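Local coordinates for protein putative glucoamylase (Bacteroides uniformis, PDB 4GL3) that probably hydrolyses glycosidic bonds of glucose-containing carbohydrates, as a putative glucoamylase of the six-hairpin glycosidase class, at residues A63-I68 / Q139-D144; D123-A128 / N194-V199; R283-D288 / W301-S306. All coordinates share one frame; numbering follows the deposited sequence. Where two conformers were deposited one is given.

Contact 1: A63-I68 / Q139-D144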
loop_
_atom_site.group_PDB
_atom_site.type_symbol
_atom_site.label_atom_id
_atom_site.label_comp_id
_atom_site.label_asym_id
_atom_site.label_seq_id
_atom_site.Cartn_x
_atom_site.Cartn_y
_atom_site.Cartn_z
ATOM N N ALA A 63 8.350 -5.671 -2.700
ATOM C CA ALA A 63 9.689 -5.100 -2.829
ATOM C C ALA A 63 10.742 -6.175 -3.086
ATOM O O ALA A 63 11.675 -5.970 -3.881
ATOM C CB ALA A 63 10.052 -4.264 -1.600
ATOM N N ILE A 64 10.606 -7.337 -2.455
ATOM C CA ILE A 64 11.542 -8.419 -2.718
ATOM C C ILE A 64 11.497 -8.855 -4.211
ATOM O O ILE A 64 12.549 -9.047 -4.849
ATOM C CB ILE A 64 11.333 -9.615 -1.794
ATOM C CG1 ILE A 64 11.771 -9.222 -0.380
ATOM C CG2 ILE A 64 12.120 -10.838 -2.277
ATOM C CD1 ILE A 64 11.177 -10.101 0.697
ATOM N N ILE A 65 10.300 -8.993 -4.766
ATOM C CA ILE A 65 10.148 -9.372 -6.175
ATOM C C ILE A 65 10.793 -8.312 -7.096
ATOM O O ILE A 65 11.549 -8.668 -8.021
ATOM C CB ILE A 65 8.673 -9.599 -6.572
ATOM C CG1 ILE A 65 8.028 -10.688 -5.665
ATOM C CG2 ILE A 65 8.583 -9.998 -8.055
ATOM C CD1 ILE A 65 6.492 -10.648 -5.683
ATOM N N VAL A 66 10.556 -7.028 -6.796
ATOM C CA VAL A 66 11.185 -5.912 -7.528
ATOM C C VAL A 66 12.712 -6.030 -7.460
ATOM O O VAL A 66 13.417 -5.965 -8.469
ATOM C CB VAL A 66 10.704 -4.538 -6.997
ATOM C CG1 VAL A 66 11.470 -3.365 -7.631
ATOM C CG2 VAL A 66 9.190 -4.363 -7.226
ATOM N N GLY A 67 13.208 -6.285 -6.260
ATOM C CA GLY A 67 14.660 -6.423 -6.025
ATOM C C GLY A 67 15.332 -7.561 -6.775
ATOM O O GLY A 67 16.470 -7.408 -7.237
ATOM N N ILE A 68 14.640 -8.693 -6.910
ATOM C CA ILE A 68 15.168 -9.792 -7.707
ATOM C C ILE A 68 15.280 -9.359 -9.171
ATOM O O ILE A 68 16.320 -9.536 -9.793
ATOM C CB ILE A 68 14.301 -11.069 -7.659
ATOM C CG1 ILE A 68 14.281 -11.678 -6.248
ATOM C CG2 ILE A 68 14.838 -12.083 -8.657
ATOM C CD1 ILE A 68 13.171 -12.702 -6.023
ATOM N N GLN A 139 2.390 -16.011 -7.999
ATOM C CA GLN A 139 2.455 -15.973 -9.448
ATOM C C GLN A 139 3.853 -15.737 -9.972
ATOM O O GLN A 139 4.089 -15.936 -11.166
ATOM C CB GLN A 139 1.500 -14.890 -9.996
ATOM C CG GLN A 139 0.049 -15.164 -9.613
ATOM C CD GLN A 139 -0.475 -16.482 -10.169
ATOM O OE1 GLN A 139 -0.578 -17.487 -9.446
ATOM N NE2 GLN A 139 -0.753 -16.503 -11.474
ATOM N N TYR A 140 4.789 -15.330 -9.110
ATOM C CA TYR A 140 6.185 -15.076 -9.553
ATOM C C TYR A 140 7.110 -16.277 -9.338
ATOM O O TYR A 140 7.901 -16.624 -10.213
ATOM C CB TYR A 140 6.773 -13.902 -8.764
ATOM C CG TYR A 140 8.206 -13.559 -9.156
ATOM C CD1 TYR A 140 8.487 -12.895 -10.357
ATOM C CD2 TYR A 140 9.272 -13.886 -8.329
ATOM C CE1 TYR A 140 9.786 -12.563 -10.712
ATOM C CE2 TYR A 140 10.573 -13.574 -8.683
ATOM C CZ TYR A 140 10.815 -12.904 -9.871
ATOM O OH TYR A 140 12.076 -12.623 -10.206
ATOM N N PHE A 141 7.040 -16.890 -8.151
ATOM C CA PHE A 141 7.915 -18.040 -7.790
ATOM C C PHE A 141 7.416 -19.375 -8.332
ATOM O O PHE A 141 6.989 -20.245 -7.563
ATOM C CB PHE A 141 8.105 -18.113 -6.271
ATOM C CG PHE A 141 8.857 -16.946 -5.720
ATOM C CD1 PHE A 141 10.221 -16.866 -5.863
ATOM C CD2 PHE A 141 8.198 -15.914 -5.124
ATOM C CE1 PHE A 141 10.920 -15.770 -5.405
ATOM C CE2 PHE A 141 8.878 -14.825 -4.627
ATOM C CZ PHE A 141 10.255 -14.771 -4.754
ATOM N N THR A 142 7.527 -19.528 -9.653
ATOM C CA THR A 142 6.904 -20.614 -10.402
ATOM C C THR A 142 7.857 -21.748 -10.750
ATOM O O THR A 142 7.462 -22.673 -11.429
ATOM C CB THR A 142 6.312 -20.072 -11.729
ATOM O OG1 THR A 142 7.358 -19.469 -12.465
ATOM C CG2 THR A 142 5.281 -19.005 -11.492
ATOM N N LYS A 143 9.107 -21.714 -10.294
ATOM C CA LYS A 143 10.072 -22.775 -10.611
ATOM C C LYS A 143 9.705 -24.079 -9.915
ATOM O O LYS A 143 9.189 -24.069 -8.805
ATOM C CB LYS A 143 11.479 -22.385 -10.159
ATOM C CG LYS A 143 12.009 -21.119 -10.788
ATOM C CD LYS A 143 13.511 -21.066 -10.639
ATOM C CE LYS A 143 14.127 -20.151 -11.672
ATOM N NZ LYS A 143 15.584 -20.402 -11.663
ATOM N N ASP A 144 9.985 -25.193 -10.554
ATOM C CA ASP A 144 9.782 -26.485 -9.937
ATOM C C ASP A 144 11.058 -26.817 -9.142
ATOM O O ASP A 144 11.938 -27.504 -9.634
ATOM C CB ASP A 144 9.522 -27.544 -11.032
ATOM C CG ASP A 144 9.321 -28.945 -10.462
ATOM O OD1 ASP A 144 9.035 -29.091 -9.246
ATOM O OD2 ASP A 144 9.474 -29.911 -11.230
#
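Ile65 and Ile68, one turn apart on helix 54-69, meet Tyr140 at the C-terminal end of helix 124-140 and Phe141 just after it, a contact between one helix and the end of another with the turn that follows, consistent with the (alpha/alpha)6 barrel of the six-hairpin glycosidases. The closely packed, buried part is where Ile65 lies on the Tyr140 ring. Its CG2 methyl sits 3.7 Å from the ring centroid and 10° off the ring normal, a CH-pi contact placed almost squarely over the face. With CG1 at chi1 -57°, the CG2 methyl of Ile65 is left pointing to the ring, and the CG1 branch runs past it toward Phe141, with CG1 4.3 Å from Phe141 CE2. Leu395, Ile396 and Leu399 of helix 395-401 pack around the same isoleucine and keep this side buried.

The side of Ile68 and the Tyr140 hydroxyl is partly exposed, and after the inverse gamma turn centred on Phe141 the chain runs out along the exposed residues 142-144. Tyr140 OH is nevertheless fixed there by a hydrogen bond to Glu69. A leucine in place of Tyr140 would probably cost Ile65 CG2 the flat face it rests on and leave the Glu69 carboxylate without this phenol partner. The edge of the Tyr140 ring, at CD2, lies over the middle of the Phe141 ring. Ile68 fills the angle between the two aromatic side chains: its CD1 is 3.8 Å from both Tyr140 CE2 and Phe141 CZ, while its CG2 comes within 3.2 Å of Tyr140 OH.

Contact 2: D123-A128 / N194-V199. With TRS (2-amino-2-hydroxymethyl-propane-1,3-diol), chain B.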
loop_
_atom_site.group_PDB
_atom_site.type_symbol
_atom_site.label_atom_id
_atom_site.label_comp_id
_atom_site.label_asym_id
_atom_site.label_seq_id
_atom_site.Cartn_x
_atom_site.Cartn_y
_atom_site.Cartn_z
ATOM N N ASP A 123 -6.848 -7.616 11.889
ATOM C CA ASP A 123 -7.004 -6.392 11.074
ATOM C C ASP A 123 -7.042 -6.837 9.628
ATOM O O ASP A 123 -6.004 -7.309 9.049
ATOM C CB ASP A 123 -5.856 -5.418 11.331
ATOM C CG ASP A 123 -5.978 -4.136 10.534
ATOM O OD1 ASP A 123 -6.418 -4.202 9.346
ATOM O OD2 ASP A 123 -5.713 -3.071 11.121
ATOM N N ILE A 124 -8.227 -6.806 9.020
ATOM C CA ILE A 124 -8.326 -7.401 7.701
ATOM C C ILE A 124 -7.836 -6.509 6.574
ATOM O O ILE A 124 -7.620 -7.015 5.445
ATOM C CB ILE A 124 -9.722 -7.979 7.344
ATOM C CG1 ILE A 124 -10.758 -6.889 7.080
ATOM C CG2 ILE A 124 -10.190 -8.929 8.453
ATOM C CD1 ILE A 124 -12.043 -7.515 6.489
ATOM N N VAL A 125 -7.689 -5.206 6.838
ATOM C CA VAL A 125 -7.142 -4.296 5.818
ATOM C C VAL A 125 -5.639 -4.583 5.727
ATOM O O VAL A 125 -5.109 -4.827 4.651
ATOM C CB VAL A 125 -7.424 -2.808 6.129
ATOM C CG1 VAL A 125 -6.647 -1.923 5.130
ATOM C CG2 VAL A 125 -8.955 -2.530 6.105
ATOM N N GLU A 126 -4.970 -4.643 6.872
ATOM C CA GLU A 126 -3.538 -4.976 6.884
ATOM C C GLU A 126 -3.346 -6.379 6.292
ATOM O O GLU A 126 -2.422 -6.649 5.503
ATOM C CB GLU A 126 -2.987 -4.922 8.304
ATOM C CG GLU A 126 -3.118 -3.555 8.948
ATOM C CD GLU A 126 -2.132 -2.539 8.413
ATOM O OE1 GLU A 126 -0.980 -2.963 8.116
ATOM O OE2 GLU A 126 -2.508 -1.346 8.331
ATOM N N SER A 127 -4.245 -7.286 6.622
ATOM C CA SER A 127 -4.065 -8.663 6.117
ATOM C C SER A 127 -4.280 -8.715 4.601
ATOM O O SER A 127 -3.626 -9.484 3.908
ATOM C CB SER A 127 -5.044 -9.633 6.802
ATOM O OG SER A 127 -4.681 -9.835 8.155
ATOM N N ALA A 128 -5.213 -7.887 4.093
ATOM C CA ALA A 128 -5.494 -7.796 2.652
ATOM C C ALA A 128 -4.245 -7.275 1.900
ATOM O O ALA A 128 -3.941 -7.754 0.820
ATOM C CB ALA A 128 -6.712 -6.901 2.373
ATOM N N ASN A 194 -11.757 4.838 -0.116
ATOM C CA ASN A 194 -10.507 5.091 0.598
ATOM C C ASN A 194 -9.437 4.102 0.149
ATOM O O ASN A 194 -9.470 3.658 -0.993
ATOM C CB ASN A 194 -10.743 5.101 2.117
ATOM C CG ASN A 194 -11.227 3.778 2.663
ATOM O OD1 ASN A 194 -11.227 2.765 1.985
ATOM N ND2 ASN A 194 -11.687 3.803 3.902
ATOM N N GLU A 195 -8.488 3.759 1.022
ATOM C CA GLU A 195 -7.402 2.853 0.664
ATOM C C GLU A 195 -7.784 1.390 0.664
ATOM O O GLU A 195 -6.952 0.577 0.273
ATOM C CB GLU A 195 -6.193 3.041 1.622
ATOM C CG GLU A 195 -6.389 2.440 3.037
ATOM C CD GLU A 195 -6.992 3.396 4.062
ATOM O OE1 GLU A 195 -7.897 4.174 3.711
ATOM O OE2 GLU A 195 -6.584 3.321 5.245
ATOM N N CYS A 196 -9.005 1.029 1.095
ATOM C CA CYS A 196 -9.319 -0.384 1.362
ATOM C C CYS A 196 -10.027 -1.159 0.244
ATOM O O CYS A 196 -10.613 -2.189 0.508
ATOM C CB CYS A 196 -10.227 -0.411 2.584
ATOM S SG CYS A 196 -9.561 0.402 4.027
ATOM N N HIS A 197 -10.039 -0.648 -0.982
ATOM C CA HIS A 197 -10.772 -1.288 -2.089
ATOM C C HIS A 197 -10.466 -2.799 -2.220
ATOM O O HIS A 197 -11.373 -3.659 -2.458
ATOM C CB HIS A 197 -10.430 -0.545 -3.396
ATOM C CG HIS A 197 -11.395 -0.763 -4.516
ATOM N ND1 HIS A 197 -11.140 -0.310 -5.792
ATOM C CD2 HIS A 197 -12.614 -1.358 -4.559
ATOM C CE1 HIS A 197 -12.166 -0.612 -6.574
ATOM N NE2 HIS A 197 -13.083 -1.229 -5.846
ATOM N N ILE A 198 -9.189 -3.114 -2.035
ATOM C CA ILE A 198 -8.662 -4.457 -2.251
ATOM C C ILE A 198 -9.263 -5.479 -1.287
ATOM O O ILE A 198 -9.302 -6.692 -1.595
ATOM C CB ILE A 198 -7.094 -4.479 -2.157
ATOM C CG1 ILE A 198 -6.510 -5.749 -2.745
ATOM C CG2 ILE A 198 -6.601 -4.373 -0.720
ATOM C CD1 ILE A 198 -6.449 -5.752 -4.225
ATOM N N VAL A 199 -9.710 -5.019 -0.121
ATOM C CA VAL A 199 -10.368 -5.909 0.797
ATOM C C VAL A 199 -11.624 -6.541 0.181
ATOM O O VAL A 199 -11.868 -7.740 0.352
ATOM C CB VAL A 199 -10.732 -5.192 2.139
ATOM C CG1 VAL A 199 -11.341 -6.203 3.121
ATOM C CG2 VAL A 199 -9.482 -4.520 2.723
HETATM C C TRS B . -3.381 3.066 7.817
HETATM C C1 TRS B . -3.400 4.358 6.947
HETATM C C2 TRS B . -2.052 2.316 7.638
HETATM C C3 TRS B . -4.524 2.136 7.424
HETATM N N TRS B . -3.661 3.422 9.250
HETATM O O1 TRS B . -2.440 5.434 7.256
HETATM O O2 TRS B . -1.799 1.213 8.521
HETATM O O3 TRS B . -4.228 1.444 6.204
#
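Asp123 O, just ahead of the turn whose Val125 and Ala128 pack on 194-199, accepts from Ser127 N and Ser127 OG, each at 3.0 Å and from opposite faces of the carbonyl plane. Asp123 is the N-cap residue of helix 124-140, and its carboxylate caps it: OD1 takes an almost straight bond from Glu126 N (2.9 Å, 177°), which arrives from above the carboxylate plane.

Contact between the two segments themselves is apolar and buried. Val199 reaches across with both branches, CG1 to Ile124 CD1 (3.7 Å) and CG2 to Ala128 CB (3.7 Å). Ile124 CG1 is wedged between its own backbone N and carbonyl carbon, chi1 72°, and this swings CD1 to Val199. Nearer the ligand, Val125 CG2 rests on Cys196 SG at 3.6 Å, while an Asx turn from Asn194 OD1 to Cys196 N shapes the backbone leading into helix 197-205.

Beyond this core Glu126 and Glu195 converge on a bound Tris molecule. Glu126 OE2 accepts from Tris O2 at 2.7 Å, and Glu195 OE2 accepts more weakly from Tris O3. Two glutamates facing one Tris molecule, probably from the crystallisation liquor, are consistent with the carbohydrate-binding pocket of an (alpha/alpha)6-barrel glycosidase.

Contact 3: R283-D288 / W301-S306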
loop_
_atom_site.group_PDB
_atom_site.type_symbol
_atom_site.label_atom_id
_atom_site.label_comp_id
_atom_site.label_asym_id
_atom_site.label_seq_id
_atom_site.Cartn_x
_atom_site.Cartn_y
_atom_site.Cartn_z
ATOM N N ARG A 283 -1.727 17.671 -6.436
ATOM C CA ARG A 283 -0.712 18.562 -6.968
ATOM C C ARG A 283 -1.215 19.983 -7.173
ATOM O O ARG A 283 -0.520 20.936 -6.818
ATOM C CB ARG A 283 -0.136 18.013 -8.278
ATOM C CG ARG A 283 0.865 18.936 -8.934
ATOM C CD ARG A 283 1.383 18.347 -10.242
ATOM N NE ARG A 283 2.300 19.232 -10.959
ATOM C CZ ARG A 283 1.913 20.144 -11.848
ATOM N NH1 ARG A 283 0.630 20.309 -12.120
ATOM N NH2 ARG A 283 2.800 20.888 -12.476
ATOM N N ALA A 284 -2.396 20.147 -7.776
ATOM C CA ALA A 284 -2.943 21.491 -8.023
ATOM C C ALA A 284 -3.162 22.227 -6.701
ATOM O O ALA A 284 -2.906 23.438 -6.616
ATOM C CB ALA A 284 -4.247 21.466 -8.857
ATOM N N TYR A 285 -3.621 21.506 -5.670
ATOM C CA TYR A 285 -3.779 22.117 -4.357
ATOM C C TYR A 285 -2.427 22.699 -3.896
ATOM O O TYR A 285 -2.355 23.848 -3.422
ATOM C CB TYR A 285 -4.352 21.162 -3.300
ATOM C CG TYR A 285 -4.319 21.770 -1.917
ATOM C CD1 TYR A 285 -5.340 22.577 -1.471
ATOM C CD2 TYR A 285 -3.219 21.614 -1.107
ATOM C CE1 TYR A 285 -5.310 23.160 -0.214
ATOM C CE2 TYR A 285 -3.152 22.210 0.130
ATOM C CZ TYR A 285 -4.203 22.974 0.579
ATOM O OH TYR A 285 -4.124 23.580 1.803
ATOM N N CYS A 286 -1.367 21.926 -4.073
ATOM C CA CYS A 286 -0.062 22.350 -3.596
ATOM C C CYS A 286 0.442 23.547 -4.349
ATOM O O CYS A 286 1.058 24.463 -3.754
ATOM C CB CYS A 286 0.915 21.173 -3.637
ATOM S SG CYS A 286 0.508 19.855 -2.425
ATOM N N ILE A 287 0.162 23.580 -5.651
ATOM C CA ILE A 287 0.558 24.722 -6.466
ATOM C C ILE A 287 -0.264 25.942 -6.071
ATOM O O ILE A 287 0.278 27.025 -5.949
ATOM C CB ILE A 287 0.436 24.439 -7.987
ATOM C CG1 ILE A 287 1.428 23.332 -8.387
ATOM C CG2 ILE A 287 0.647 25.713 -8.808
ATOM C CD1 ILE A 287 1.209 22.795 -9.787
ATOM N N ASP A 288 -1.569 25.771 -5.859
ATOM C CA ASP A 288 -2.400 26.871 -5.350
ATOM C C ASP A 288 -1.852 27.405 -4.011
ATOM O O ASP A 288 -1.789 28.603 -3.814
ATOM C CB ASP A 288 -3.855 26.422 -5.159
ATOM C CG ASP A 288 -4.783 27.588 -4.867
ATOM O OD1 ASP A 288 -4.688 28.605 -5.565
ATOM O OD2 ASP A 288 -5.595 27.494 -3.937
ATOM N N TRP A 301 5.369 18.992 -4.120
ATOM C CA TRP A 301 3.954 18.676 -3.924
ATOM C C TRP A 301 3.811 17.265 -3.418
ATOM O O TRP A 301 4.742 16.458 -3.539
ATOM C CB TRP A 301 3.164 18.814 -5.229
ATOM C CG TRP A 301 3.571 17.890 -6.351
ATOM C CD1 TRP A 301 4.584 18.089 -7.243
ATOM C CD2 TRP A 301 2.957 16.633 -6.724
ATOM N NE1 TRP A 301 4.646 17.039 -8.140
ATOM C CE2 TRP A 301 3.667 16.134 -7.841
ATOM C CE3 TRP A 301 1.902 15.879 -6.213
ATOM C CZ2 TRP A 301 3.337 14.941 -8.459
ATOM C CZ3 TRP A 301 1.588 14.692 -6.815
ATOM C CH2 TRP A 301 2.301 14.230 -7.927
ATOM N N GLY A 302 2.633 16.988 -2.855
ATOM C CA GLY A 302 2.241 15.651 -2.443
ATOM C C GLY A 302 1.889 15.636 -0.972
ATOM O O GLY A 302 2.779 15.663 -0.113
ATOM N N LEU A 303 0.586 15.571 -0.686
ATOM C CA LEU A 303 0.062 15.481 0.686
ATOM C C LEU A 303 -0.590 14.112 0.963
ATOM O O LEU A 303 -1.499 13.664 0.243
ATOM C CB LEU A 303 -0.964 16.600 0.921
ATOM C CG LEU A 303 -0.495 18.046 0.735
ATOM C CD1 LEU A 303 -1.681 19.002 0.853
ATOM C CD2 LEU A 303 0.619 18.390 1.716
ATOM N N THR A 304 -0.099 13.451 2.011
ATOM C CA THR A 304 -0.633 12.186 2.475
ATOM C C THR A 304 -0.293 11.989 3.975
ATOM O O THR A 304 0.441 12.787 4.579
ATOM C CB THR A 304 -0.083 11.045 1.624
ATOM O OG1 THR A 304 -0.845 9.866 1.849
ATOM C CG2 THR A 304 1.423 10.753 1.924
ATOM N N ALA A 305 -0.834 10.926 4.560
ATOM C CA ALA A 305 -0.555 10.563 5.956
ATOM C C ALA A 305 0.928 10.274 6.169
ATOM O O ALA A 305 1.541 9.497 5.409
ATOM C CB ALA A 305 -1.402 9.343 6.413
ATOM N N SER A 306 1.480 10.849 7.228
ATOM C CA SER A 306 2.874 10.616 7.564
ATOM C C SER A 306 3.231 11.241 8.906
ATOM O O SER A 306 2.417 11.955 9.498
ATOM C CB SER A 306 3.743 11.252 6.468
ATOM O OG SER A 306 3.701 12.660 6.520
#
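This is a buried helix-against-loop contact: the last turns of helix 271-288 are crossed by the chain 301-304 that leads into the short strand 305-306. Arg283 meets Trp301, Tyr285 meets Leu303, and Cys286 touches all three residues 301-303. The aliphatic part of Arg283 lies over one face of the Trp301 indole. Its CB is 3.6 Å from Trp301 CE3, and its CG stands 3.9 Å from the centroid of the five-membered ring, close to the normal, in a CH-pi contact. With CG anti to the backbone N (chi1 176°) and the chain extended as far as NE, the stem rises off the face and holds the guanidinium above the pyrrole part of the indole, turned 86° from the ring plane. At 5.8 Å from Arg283 CZ to the centroid of the Trp301 five-membered ring the attraction is at most weak; the charged end makes its cation-pi contact with Tyr339, whose carbonyl O also takes the Trp301 NE1 hydrogen, while Ile287 CD1 covers one guanidinium face.

Cys286 sits at the centre. Its CB packs on Trp301 CB at 3.6 Å, and its SG accepts from Gly302 N at 3.6 Å, a usual length for a sulfur acceptor, and nearly straight at 174°. At the backbone angles of Gly302 a CB would jam against the carbonyl O of Trp301. Farther along, Leu303 CG lies 3.8 Å from Cys286 SG, and Leu303 CD1 comes equally near Tyr285 CD2 and CE2. The far end of that ring is fixed by a Tyr285 OH hydrogen bond to Asp320. The chain, turning back after helix 271-288, thus crosses the end of the helix before it enters the two-stranded antiparallel sheet 305-306/313-314.

Contacts 1 and 2 share helix 124-140 and join different ends of it: contact 2 its N-terminal turn, at the Tris site, contact 1 its C-terminal end, where helix 54-69 packs against it. Their centres are 23 Å apart, with about 13 Å between nearest atoms, and their segments alternate along the chain, so the two interlock in sequence. Contact 3 follows later in the chain and lies across the chain's centre from contact 1, 34 Å away between centres. It comes nearer to contact 2, within about 8 Å at the closest atoms. Of the three, contact 2 alone carries the bound Tris, in what is probably the substrate pocket.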